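Local coordinates for protein cellulose hydrolase (Bacillus licheniformis, PDB 4YZT) that hydrolyses internal beta-1,4-glucosidic bonds of cellulose as a tri-modular family 5 endoglucanase, and holds cellotetraose in this crystal, at residues L199-D204 and V219-Y224; E205-F210 and Y257-R262; G450-P455 and L501-R506. One frame throughout, in Å; residues are numbered along the deposited sequence.

Contact 1: L199-D204 and V219-Y224; sequences LEDNKD and VLTYHY
D201 meets H223 where the loop leading into helix 203-208 folds back on strand 218-224, the last strand of a beta-alpha-beta unit in the catalytic TIM barrel. The tight part lies on the pocket side. H223 N donates a hydrogen bond to D201 O, 2.9 Å away and in the carbonyl plane. D201 CB sits over the middle of the imidazole in a CH-pi contact, 3.8 Å from the ring centroid. A short acid suits this place, since its carboxylate, turned 46° from the ring, bonds through OD2 to the backbone N of E162. H223 ND1 binds OE2 of that same glutamate and weakly O1 of the bound sugar. Were H223 replaced by alanine, the ring face under D201 CB would be gone, and E162 OE2 and the sugar O1 would probably each lose a partner. The looser side is watery: one water spans N202 O and T221 O, and another accepts from K203 N while donating to H223 O. There K203 lends only its CB to the Y222 ring, at 3.9 Å from CD1, before its bent chain turns off to a salt bridge between NZ and D204 OD1, 2.7 Å long.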
loop_
_atom_site.group_PDB
_atom_site.type_symbol
_atom_site.label_atom_id
_atom_site.label_comp_id
_atom_site.label_asym_id
_atom_site.label_seq_id
_atom_site.Cartn_x
_atom_site.Cartn_y
_atom_site.Cartn_z
ATOM N N LEU A 199 -7.090 14.422 -13.680
ATOM C CA LEU A 199 -7.304 14.911 -12.320
ATOM C C LEU A 199 -7.170 13.799 -11.283
ATOM O O LEU A 199 -7.707 12.711 -11.465
ATOM C CB LEU A 199 -8.684 15.562 -12.189
ATOM C CG LEU A 199 -8.740 16.919 -12.878
ATOM C CD1 LEU A 199 -10.182 17.397 -13.039
ATOM C CD2 LEU A 199 -7.913 17.913 -12.076
ATOM N N GLU A 200 -6.432 14.098 -10.215
ATOM C CA GLU A 200 -6.273 13.215 -9.063
ATOM C C GLU A 200 -5.625 11.867 -9.395
ATOM O O GLU A 200 -5.744 10.926 -8.610
ATOM C CB GLU A 200 -7.640 12.994 -8.382
ATOM C CG GLU A 200 -8.253 14.285 -7.853
ATOM C CD GLU A 200 -9.500 14.064 -7.006
ATOM O OE1 GLU A 200 -10.201 13.051 -7.211
ATOM O OE2 GLU A 200 -9.783 14.910 -6.132
ATOM N N ASP A 201 -4.915 11.798 -10.528
ATOM C CA ASP A 201 -4.354 10.548 -11.038
ATOM C C ASP A 201 -5.421 9.459 -11.042
ATOM O O ASP A 201 -5.142 8.296 -10.784
ATOM C CB ASP A 201 -3.138 10.103 -10.206
ATOM C CG ASP A 201 -1.885 10.908 -10.529
ATOM O OD1 ASP A 201 -1.696 11.283 -11.707
ATOM O OD2 ASP A 201 -1.094 11.178 -9.603
ATOM N N ASN A 202 -6.655 9.853 -11.324
ATOM C CA ASN A 202 -7.771 8.928 -11.220
ATOM C C ASN A 202 -8.036 8.238 -12.558
ATOM O O ASN A 202 -7.971 8.854 -13.625
ATOM C CB ASN A 202 -9.022 9.663 -10.704
ATOM C CG ASN A 202 -10.268 8.799 -10.742
ATOM O OD1 ASN A 202 -10.947 8.730 -11.764
ATOM N ND2 ASN A 202 -10.579 8.143 -9.628
ATOM N N LYS A 203 -8.334 6.948 -12.486
ATOM C CA LYS A 203 -8.524 6.121 -13.672
ATOM C C LYS A 203 -9.723 6.574 -14.521
ATOM O O LYS A 203 -9.685 6.543 -15.749
ATOM C CB LYS A 203 -8.673 4.669 -13.224
ATOM C CG LYS A 203 -9.478 3.777 -14.114
ATOM C CD LYS A 203 -9.973 2.594 -13.310
ATOM C CE LYS A 203 -11.284 2.907 -12.603
ATOM N NZ LYS A 203 -12.464 2.749 -13.509
ATOM N N ASP A 204 -10.784 7.031 -13.870
ATOM C CA ASP A 204 -11.962 7.436 -14.623
ATOM C C ASP A 204 -11.745 8.791 -15.284
ATOM O O ASP A 204 -12.237 9.030 -16.387
ATOM C CB ASP A 204 -13.192 7.439 -13.718
ATOM C CG ASP A 204 -13.577 6.039 -13.278
ATOM O OD1 ASP A 204 -13.581 5.132 -14.135
ATOM O OD2 ASP A 204 -13.840 5.832 -12.074
ATOM N N VAL A 219 3.999 8.737 -21.203
ATOM C CA VAL A 219 3.486 7.570 -20.484
ATOM C C VAL A 219 2.258 8.041 -19.701
ATOM O O VAL A 219 2.254 9.158 -19.150
ATOM C CB VAL A 219 4.551 6.972 -19.545
ATOM C CG1 VAL A 219 3.977 5.812 -18.704
ATOM C CG2 VAL A 219 5.745 6.493 -20.354
ATOM N N LEU A 220 1.204 7.229 -19.675
ATOM C CA LEU A 220 -0.003 7.612 -18.939
ATOM C C LEU A 220 0.033 6.994 -17.548
ATOM O O LEU A 220 0.654 5.950 -17.350
ATOM C CB LEU A 220 -1.265 7.177 -19.687
ATOM C CG LEU A 220 -1.328 7.585 -21.165
ATOM C CD1 LEU A 220 -2.674 7.212 -21.776
ATOM C CD2 LEU A 220 -1.013 9.070 -21.355
ATOM N N THR A 221 -0.630 7.629 -16.584
ATOM C CA THR A 221 -0.622 7.102 -15.231
ATOM C C THR A 221 -1.968 7.246 -14.537
ATOM O O THR A 221 -2.775 8.114 -14.873
ATOM C CB THR A 221 0.471 7.792 -14.371
ATOM O OG1 THR A 221 0.733 7.017 -13.185
ATOM C CG2 THR A 221 0.072 9.228 -14.011
ATOM N N TYR A 222 -2.203 6.352 -13.587
ATOM C CA TYR A 222 -3.276 6.486 -12.604
ATOM C C TYR A 222 -2.804 5.791 -11.332
ATOM O O TYR A 222 -1.770 5.097 -11.333
ATOM C CB TYR A 222 -4.602 5.895 -13.117
ATOM C CG TYR A 222 -4.590 4.406 -13.391
ATOM C CD1 TYR A 222 -5.037 3.500 -12.435
ATOM C CD2 TYR A 222 -4.145 3.903 -14.612
ATOM C CE1 TYR A 222 -5.023 2.137 -12.681
ATOM C CE2 TYR A 222 -4.134 2.529 -14.869
ATOM C CZ TYR A 222 -4.574 1.654 -13.897
ATOM O OH TYR A 222 -4.574 0.296 -14.130
ATOM N N HIS A 223 -3.539 6.001 -10.244
ATOM C CA HIS A 223 -3.293 5.278 -9.001
ATOM C C HIS A 223 -4.481 4.361 -8.739
ATOM O O HIS A 223 -5.614 4.651 -9.158
ATOM C CB HIS A 223 -3.091 6.243 -7.824
ATOM C CG HIS A 223 -1.910 7.153 -7.987
ATOM N ND1 HIS A 223 -1.638 8.177 -7.106
ATOM C CD2 HIS A 223 -0.923 7.180 -8.917
ATOM C CE1 HIS A 223 -0.536 8.804 -7.492
ATOM N NE2 HIS A 223 -0.089 8.222 -8.594
ATOM N N TYR A 224 -4.241 3.263 -8.036
ATOM C CA TYR A 224 -5.327 2.325 -7.774
ATOM C C TYR A 224 -5.322 1.870 -6.336
ATOM O O TYR A 224 -4.364 1.227 -5.901
ATOM C CB TYR A 224 -5.223 1.106 -8.693
ATOM C CG TYR A 224 -6.462 0.238 -8.673
ATOM C CD1 TYR A 224 -7.579 0.581 -9.431
ATOM C CD2 TYR A 224 -6.529 -0.910 -7.883
ATOM C CE1 TYR A 224 -8.732 -0.201 -9.416
ATOM C CE2 TYR A 224 -7.674 -1.709 -7.869
ATOM C CZ TYR A 224 -8.774 -1.344 -8.638
ATOM O OH TYR A 224 -9.922 -2.111 -8.638
HETATM O O HOH W 1 -4.973 9.778 -14.226
HETATM O O HOH W 2 -8.005 5.480 -10.251
#

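Contact 2: E205-F210 and Y257-R262; sequences ELLHSF and YEKFVR
Two helices in the outer layer of the catalytic domain, 203-208 and 243-261, meet near their C-terminal ends through L206, L207, K259 and F260. The phenyl ring of F260 comes edge-on to the backbone of helix 203-208: its CZ lies 3.3 Å from L206 O, near the ring plane, where the slightly positive C-H rim suits a carbonyl oxygen. Leucine branches close round the same corner, L206 CG at 3.8 Å from F260 CE2 and L207 CD2 at 4.0 Å from that atom. L206, whose chi1 of -170° sends CG opposite its own amide nitrogen, brings its branched end to F260 and lays CD1 over a face of the F210 ring, toward the rim. F260 CZ in turn reaches the edge of F210, 4.2 Å from CD2.

In the (beta/alpha)8 barrel such helices surround the strands, and here F210 and F260 both rest on L220 of strand 218-224. Flat, wholly apolar rings fit this buried layer between helix and strand.

Toward solvent the chemistry changes. K259, its chain fully extended, runs past L207 and donates a hydrogen bond from NZ to L207 O at 2.7 Å, the donor tilted 33° from the carbonyl plane. Carbonyls in the last turn of a helix lack the usual amide partners, so a lysine is a fitting donor, and its charge probably gains from the negative helix end. A water accepts from K259 NZ at 3.2 Å. The same water lies at hydrogen-bonding distance, 2.7 Å, from both F210 O and L206 O. K259 CG meanwhile covers the centre of one face of the F260 ring.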
loop_
_atom_site.group_PDB
_atom_site.type_symbol
_atom_site.label_atom_id
_atom_site.label_comp_id
_atom_site.label_asym_id
_atom_site.label_seq_id
_atom_site.Cartn_x
_atom_site.Cartn_y
_atom_site.Cartn_z
ATOM N N GLU A 205 -10.977 9.663 -14.637
ATOM C CA GLU A 205 -10.617 10.925 -15.271
ATOM C C GLU A 205 -9.757 10.674 -16.508
ATOM O O GLU A 205 -9.926 11.337 -17.548
ATOM C CB GLU A 205 -9.883 11.844 -14.294
ATOM C CG GLU A 205 -10.708 12.255 -13.082
ATOM C CD GLU A 205 -11.836 13.239 -13.396
ATOM O OE1 GLU A 205 -11.749 14.006 -14.381
ATOM O OE2 GLU A 205 -12.821 13.250 -12.626
ATOM N N LEU A 206 -8.829 9.726 -16.394
ATOM C CA LEU A 206 -7.968 9.381 -17.514
ATOM C C LEU A 206 -8.801 8.904 -18.722
ATOM O O LEU A 206 -8.481 9.182 -19.884
ATOM C CB LEU A 206 -6.964 8.292 -17.092
ATOM C CG LEU A 206 -5.848 8.004 -18.088
ATOM C CD1 LEU A 206 -4.826 9.129 -18.061
ATOM C CD2 LEU A 206 -5.207 6.673 -17.765
ATOM N N LEU A 207 -9.892 8.208 -18.425
ATOM C CA LEU A 207 -10.733 7.604 -19.445
ATOM C C LEU A 207 -11.747 8.568 -20.052
ATOM O O LEU A 207 -12.193 8.361 -21.189
ATOM C CB LEU A 207 -11.461 6.404 -18.850
ATOM C CG LEU A 207 -10.558 5.202 -18.559
ATOM C CD1 LEU A 207 -11.296 4.157 -17.737
ATOM C CD2 LEU A 207 -10.067 4.612 -19.882
ATOM N N HIS A 208 -12.107 9.623 -19.320
ATOM C CA HIS A 208 -13.255 10.444 -19.724
ATOM C C HIS A 208 -13.027 11.943 -19.862
ATOM O O HIS A 208 -13.807 12.618 -20.532
ATOM C CB HIS A 208 -14.407 10.228 -18.740
ATOM C CG HIS A 208 -14.826 8.799 -18.618
ATOM N ND1 HIS A 208 -15.212 8.042 -19.704
ATOM C CD2 HIS A 208 -14.915 7.986 -17.541
ATOM C CE1 HIS A 208 -15.512 6.820 -19.301
ATOM N NE2 HIS A 208 -15.342 6.762 -17.991
ATOM N N SER A 209 -11.993 12.480 -19.224
ATOM C CA SER A 209 -11.781 13.927 -19.234
ATOM C C SER A 209 -10.397 14.292 -19.762
ATOM O O SER A 209 -10.147 15.397 -20.255
ATOM C CB SER A 209 -11.970 14.487 -17.826
ATOM O OG SER A 209 -13.119 13.918 -17.220
ATOM N N PHE A 210 -9.503 13.334 -19.659
ATOM C CA PHE A 210 -8.128 13.487 -20.092
ATOM C C PHE A 210 -8.019 13.465 -21.608
ATOM O O PHE A 210 -8.765 12.750 -22.277
ATOM C CB PHE A 210 -7.311 12.359 -19.468
ATOM C CG PHE A 210 -5.896 12.267 -19.945
ATOM C CD1 PHE A 210 -4.910 13.068 -19.394
ATOM C CD2 PHE A 210 -5.535 11.326 -20.893
ATOM C CE1 PHE A 210 -3.594 12.950 -19.803
ATOM C CE2 PHE A 210 -4.213 11.209 -21.311
ATOM C CZ PHE A 210 -3.247 12.019 -20.762
ATOM N N TYR A 257 -6.573 -0.482 -20.660
ATOM C CA TYR A 257 -5.920 -1.261 -21.692
ATOM C C TYR A 257 -6.595 -1.024 -23.041
ATOM O O TYR A 257 -5.930 -0.797 -24.047
ATOM C CB TYR A 257 -5.943 -2.749 -21.344
ATOM C CG TYR A 257 -5.527 -3.610 -22.496
ATOM C CD1 TYR A 257 -4.186 -3.762 -22.814
ATOM C CD2 TYR A 257 -6.469 -4.268 -23.271
ATOM C CE1 TYR A 257 -3.787 -4.547 -23.878
ATOM C CE2 TYR A 257 -6.085 -5.056 -24.342
ATOM C CZ TYR A 257 -4.740 -5.192 -24.638
ATOM O OH TYR A 257 -4.342 -5.978 -25.693
ATOM N N GLU A 258 -7.922 -1.065 -23.067
ATOM C CA GLU A 258 -8.619 -0.979 -24.343
ATOM C C GLU A 258 -8.506 0.397 -25.011
ATOM O O GLU A 258 -8.369 0.481 -26.228
ATOM C CB GLU A 258 -10.095 -1.349 -24.164
ATOM C CG GLU A 258 -10.348 -2.796 -23.725
ATOM C CD GLU A 258 -11.821 -3.049 -23.408
ATOM O OE1 GLU A 258 -12.456 -3.875 -24.097
ATOM O OE2 GLU A 258 -12.346 -2.405 -22.476
ATOM N N LYS A 259 -8.567 1.472 -24.231
ATOM C CA LYS A 259 -8.532 2.816 -24.808
ATOM C C LYS A 259 -7.117 3.254 -25.142
ATOM O O LYS A 259 -6.900 3.937 -26.145
ATOM C CB LYS A 259 -9.166 3.850 -23.863
ATOM C CG LYS A 259 -9.285 5.240 -24.504
ATOM C CD LYS A 259 -10.139 6.196 -23.691
ATOM C CE LYS A 259 -10.423 7.462 -24.485
ATOM N NZ LYS A 259 -11.512 8.253 -23.849
ATOM N N PHE A 260 -6.162 2.857 -24.307
ATOM C CA PHE A 260 -4.827 3.442 -24.390
ATOM C C PHE A 260 -3.720 2.446 -24.701
ATOM O O PHE A 260 -2.975 2.649 -25.652
ATOM C CB PHE A 260 -4.496 4.182 -23.096
ATOM C CG PHE A 260 -5.376 5.392 -22.846
ATOM C CD1 PHE A 260 -5.393 6.451 -23.741
ATOM C CD2 PHE A 260 -6.163 5.472 -21.703
ATOM C CE1 PHE A 260 -6.206 7.565 -23.521
ATOM C CE2 PHE A 260 -6.960 6.584 -21.462
ATOM C CZ PHE A 260 -6.988 7.633 -22.372
ATOM N N VAL A 261 -3.596 1.385 -23.903
ATOM C CA VAL A 261 -2.444 0.498 -24.045
ATOM C C VAL A 261 -2.416 -0.150 -25.424
ATOM O O VAL A 261 -1.377 -0.160 -26.086
ATOM C CB VAL A 261 -2.415 -0.618 -22.959
ATOM C CG1 VAL A 261 -1.255 -1.584 -23.214
ATOM C CG2 VAL A 261 -2.297 -0.025 -21.556
ATOM N N ARG A 262 -3.550 -0.663 -25.889
ATOM C CA ARG A 262 -3.508 -1.353 -27.171
ATOM C C ARG A 262 -3.493 -0.355 -28.332
ATOM O O ARG A 262 -3.383 -0.750 -29.488
ATOM C CB ARG A 262 -4.654 -2.366 -27.302
ATOM C CG ARG A 262 -6.040 -1.819 -27.488
ATOM C CD ARG A 262 -7.016 -2.973 -27.687
ATOM N NE ARG A 262 -8.385 -2.488 -27.744
ATOM C CZ ARG A 262 -9.455 -3.202 -27.413
ATOM N NH1 ARG A 262 -9.333 -4.465 -26.999
ATOM N NH2 ARG A 262 -10.651 -2.644 -27.491
HETATM O O HOH W 3 -9.654 10.243 -22.119
#

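Contact 3: G450-P455 and L501-R506; sequences GDLKIP and LYLKER
G450 and D451 exchange hydrogen bonds with E505 in the C-terminal beta-sandwich module, where the residues leading into strand 452-454 meet the start of helix 505-510, just past the end of strand 501-503. G450 N points almost straight at E505 OE2, 2.8 Å away with 171° at the hydrogen, and E505 N answers with a bond to D451 OD1 at 2.9 Å. Both carboxylates are met on their anti side and somewhat out of plane. Because K504 occupies the N-cap position, E505 N belongs to the first turn of helix 505-510, and the aspartate's negative charge probably suits that positive helix end. D451 OD2 is occupied too, by Y495 OH and by a water that also weakly accepts from K504 NZ. Glycine is called for at 450, since at its backbone angles a side chain would jam against the preceding carbonyl.

Beyond this junction the chains pair as antiparallel strands. L452 with L503 and I454 with L501 are hydrogen-bonded pairs, the shortest bond being I454 N to L501 O at 2.7 Å. K453 and Y502 form the non-hydrogen-bonded pair between them. On their face of the sheet the lysine, extended with CG anti to N (chi1 -179°), lies alongside the tyrosine: K453 CB is 3.6 Å from Y502 CE1, and K453 CE is equally near Y502 OH. Such a long aliphatic chain can run beside an aromatic side chain and still carry its ammonium outward, while Y502 stacks on Y495 of the adjacent strand.

The face of L452, I454, L501 and L503 is apolar, as befits the inward face of the sandwich. It packs against F441, F517 and F519 of the second sheet, and within it I454 CD1 approaches L503 CG to 4.4 Å.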
loop_
_atom_site.group_PDB
_atom_site.type_symbol
_atom_site.label_atom_id
_atom_site.label_comp_id
_atom_site.label_asym_id
_atom_site.label_seq_id
_atom_site.Cartn_x
_atom_site.Cartn_y
_atom_site.Cartn_z
ATOM N N GLY A 450 -5.374 13.030 24.412
ATOM C CA GLY A 450 -4.680 11.859 23.913
ATOM C C GLY A 450 -5.552 10.618 23.895
ATOM O O GLY A 450 -6.708 10.636 24.323
ATOM N N ASP A 451 -4.974 9.525 23.410
ATOM C CA ASP A 451 -5.698 8.289 23.185
ATOM C C ASP A 451 -6.001 7.585 24.498
ATOM O O ASP A 451 -5.340 7.831 25.514
ATOM C CB ASP A 451 -4.892 7.368 22.257
ATOM C CG ASP A 451 -4.478 8.060 20.962
ATOM O OD1 ASP A 451 -5.149 9.058 20.588
ATOM O OD2 ASP A 451 -3.495 7.606 20.308
ATOM N N LEU A 452 -7.012 6.723 24.479
ATOM C CA LEU A 452 -7.303 5.861 25.629
ATOM C C LEU A 452 -6.569 4.533 25.468
ATOM O O LEU A 452 -6.774 3.813 24.486
ATOM C CB LEU A 452 -8.813 5.612 25.771
ATOM C CG LEU A 452 -9.268 4.624 26.866
ATOM C CD1 LEU A 452 -9.021 5.170 28.273
ATOM C CD2 LEU A 452 -10.738 4.243 26.687
ATOM N N LYS A 453 -5.706 4.231 26.431
ATOM C CA LYS A 453 -5.016 2.960 26.483
ATOM C C LYS A 453 -5.868 1.929 27.209
ATOM O O LYS A 453 -6.402 2.204 28.283
ATOM C CB LYS A 453 -3.667 3.116 27.183
ATOM C CG LYS A 453 -2.852 1.832 27.280
ATOM C CD LYS A 453 -1.565 2.073 28.053
ATOM C CE LYS A 453 -0.660 0.842 27.980
ATOM N NZ LYS A 453 0.588 1.011 28.778
ATOM N N ILE A 454 -6.000 0.754 26.599
ATOM C CA ILE A 454 -6.688 -0.377 27.191
ATOM C C ILE A 454 -5.697 -1.539 27.314
ATOM O O ILE A 454 -5.521 -2.309 26.374
ATOM C CB ILE A 454 -7.914 -0.782 26.339
ATOM C CG1 ILE A 454 -8.877 0.415 26.215
ATOM C CG2 ILE A 454 -8.612 -1.991 26.947
ATOM C CD1 ILE A 454 -9.689 0.447 24.920
ATOM N N PRO A 455 -5.026 -1.654 28.471
ATOM C CA PRO A 455 -4.059 -2.744 28.669
ATOM C C PRO A 455 -4.710 -4.110 28.463
ATOM O O PRO A 455 -5.837 -4.336 28.901
ATOM C CB PRO A 455 -3.606 -2.564 30.125
ATOM C CG PRO A 455 -3.831 -1.105 30.396
ATOM C CD PRO A 455 -5.092 -0.761 29.637
ATOM N N LEU A 501 -4.626 -2.374 23.434
ATOM C CA LEU A 501 -5.610 -1.807 22.532
ATOM C C LEU A 501 -5.782 -0.316 22.801
ATOM O O LEU A 501 -5.706 0.122 23.953
ATOM C CB LEU A 501 -6.947 -2.533 22.698
ATOM C CG LEU A 501 -6.890 -4.055 22.539
ATOM C CD1 LEU A 501 -8.173 -4.709 23.027
ATOM C CD2 LEU A 501 -6.620 -4.434 21.077
ATOM N N TYR A 502 -6.044 0.455 21.746
ATOM C CA TYR A 502 -6.156 1.906 21.869
ATOM C C TYR A 502 -7.351 2.440 21.093
ATOM O O TYR A 502 -7.592 2.026 19.959
ATOM C CB TYR A 502 -4.887 2.593 21.355
ATOM C CG TYR A 502 -3.651 2.399 22.221
ATOM C CD1 TYR A 502 -3.286 3.354 23.159
ATOM C CD2 TYR A 502 -2.840 1.273 22.073
ATOM C CE1 TYR A 502 -2.149 3.188 23.949
ATOM C CE2 TYR A 502 -1.715 1.092 22.856
ATOM C CZ TYR A 502 -1.371 2.056 23.787
ATOM O OH TYR A 502 -0.255 1.893 24.575
ATOM N N LEU A 503 -8.094 3.352 21.715
ATOM C CA LEU A 503 -9.047 4.196 21.008
ATOM C C LEU A 503 -8.466 5.591 20.846
ATOM O O LEU A 503 -8.008 6.209 21.819
ATOM C CB LEU A 503 -10.378 4.289 21.753
ATOM C CG LEU A 503 -11.253 3.042 21.755
ATOM C CD1 LEU A 503 -12.435 3.272 22.666
ATOM C CD2 LEU A 503 -11.720 2.743 20.327
ATOM N N LYS A 504 -8.503 6.093 19.623
ATOM C CA LYS A 504 -7.935 7.397 19.333
ATOM C C LYS A 504 -8.741 8.521 19.981
ATOM O O LYS A 504 -9.956 8.420 20.155
ATOM C CB LYS A 504 -7.839 7.607 17.816
ATOM C CG LYS A 504 -6.816 6.702 17.147
ATOM C CD LYS A 504 -5.410 7.271 17.211
ATOM C CE LYS A 504 -5.266 8.440 16.270
ATOM N NZ LYS A 504 -3.863 8.634 15.826
ATOM N N GLU A 505 -8.032 9.576 20.363
ATOM C CA GLU A 505 -8.645 10.780 20.922
ATOM C C GLU A 505 -9.863 11.232 20.106
ATOM O O GLU A 505 -10.891 11.608 20.662
ATOM C CB GLU A 505 -7.621 11.911 20.982
ATOM C CG GLU A 505 -8.114 13.120 21.741
ATOM C CD GLU A 505 -7.233 14.327 21.540
ATOM O OE1 GLU A 505 -7.243 14.899 20.426
ATOM O OE2 GLU A 505 -6.522 14.691 22.492
ATOM N N ARG A 506 -9.720 11.189 18.786
ATOM C CA ARG A 506 -10.804 11.494 17.854
ATOM C C ARG A 506 -12.133 10.847 18.251
ATOM O O ARG A 506 -13.177 11.506 18.252
ATOM C CB ARG A 506 -10.410 11.035 16.448
ATOM C CG ARG A 506 -11.555 10.939 15.453
ATOM C CD ARG A 506 -11.030 10.471 14.097
ATOM N NE ARG A 506 -12.112 10.051 13.205
ATOM C CZ ARG A 506 -12.867 10.880 12.492
ATOM N NH1 ARG A 506 -13.823 10.392 11.716
ATOM N NH2 ARG A 506 -12.668 12.191 12.549
HETATM O O HOH W 4 -2.112 8.975 18.633
#

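Contacts 1 and 2 are two layers of one barrel wall. Their centres lie about 9 Å apart, both use helix 203-208, and L220, in strand segment 219-224, touches contact 2, its CD1 standing 3.4 Å from F260 CG. Contact 1 is the inner layer: the side chain of H223 comes within about 3 Å of a bound glucose unit, whereas that of L206 in contact 2 is about 14 Å from one. Contact 3 belongs to a separate module on the opposite side of the chain's centre, centre to centre about 36 Å from contact 1 and about 45 Å from contact 2. Nevertheless the K504 side chain lies about 9 Å from bound sugar, which places this module near the sugar chain without this side chain touching it.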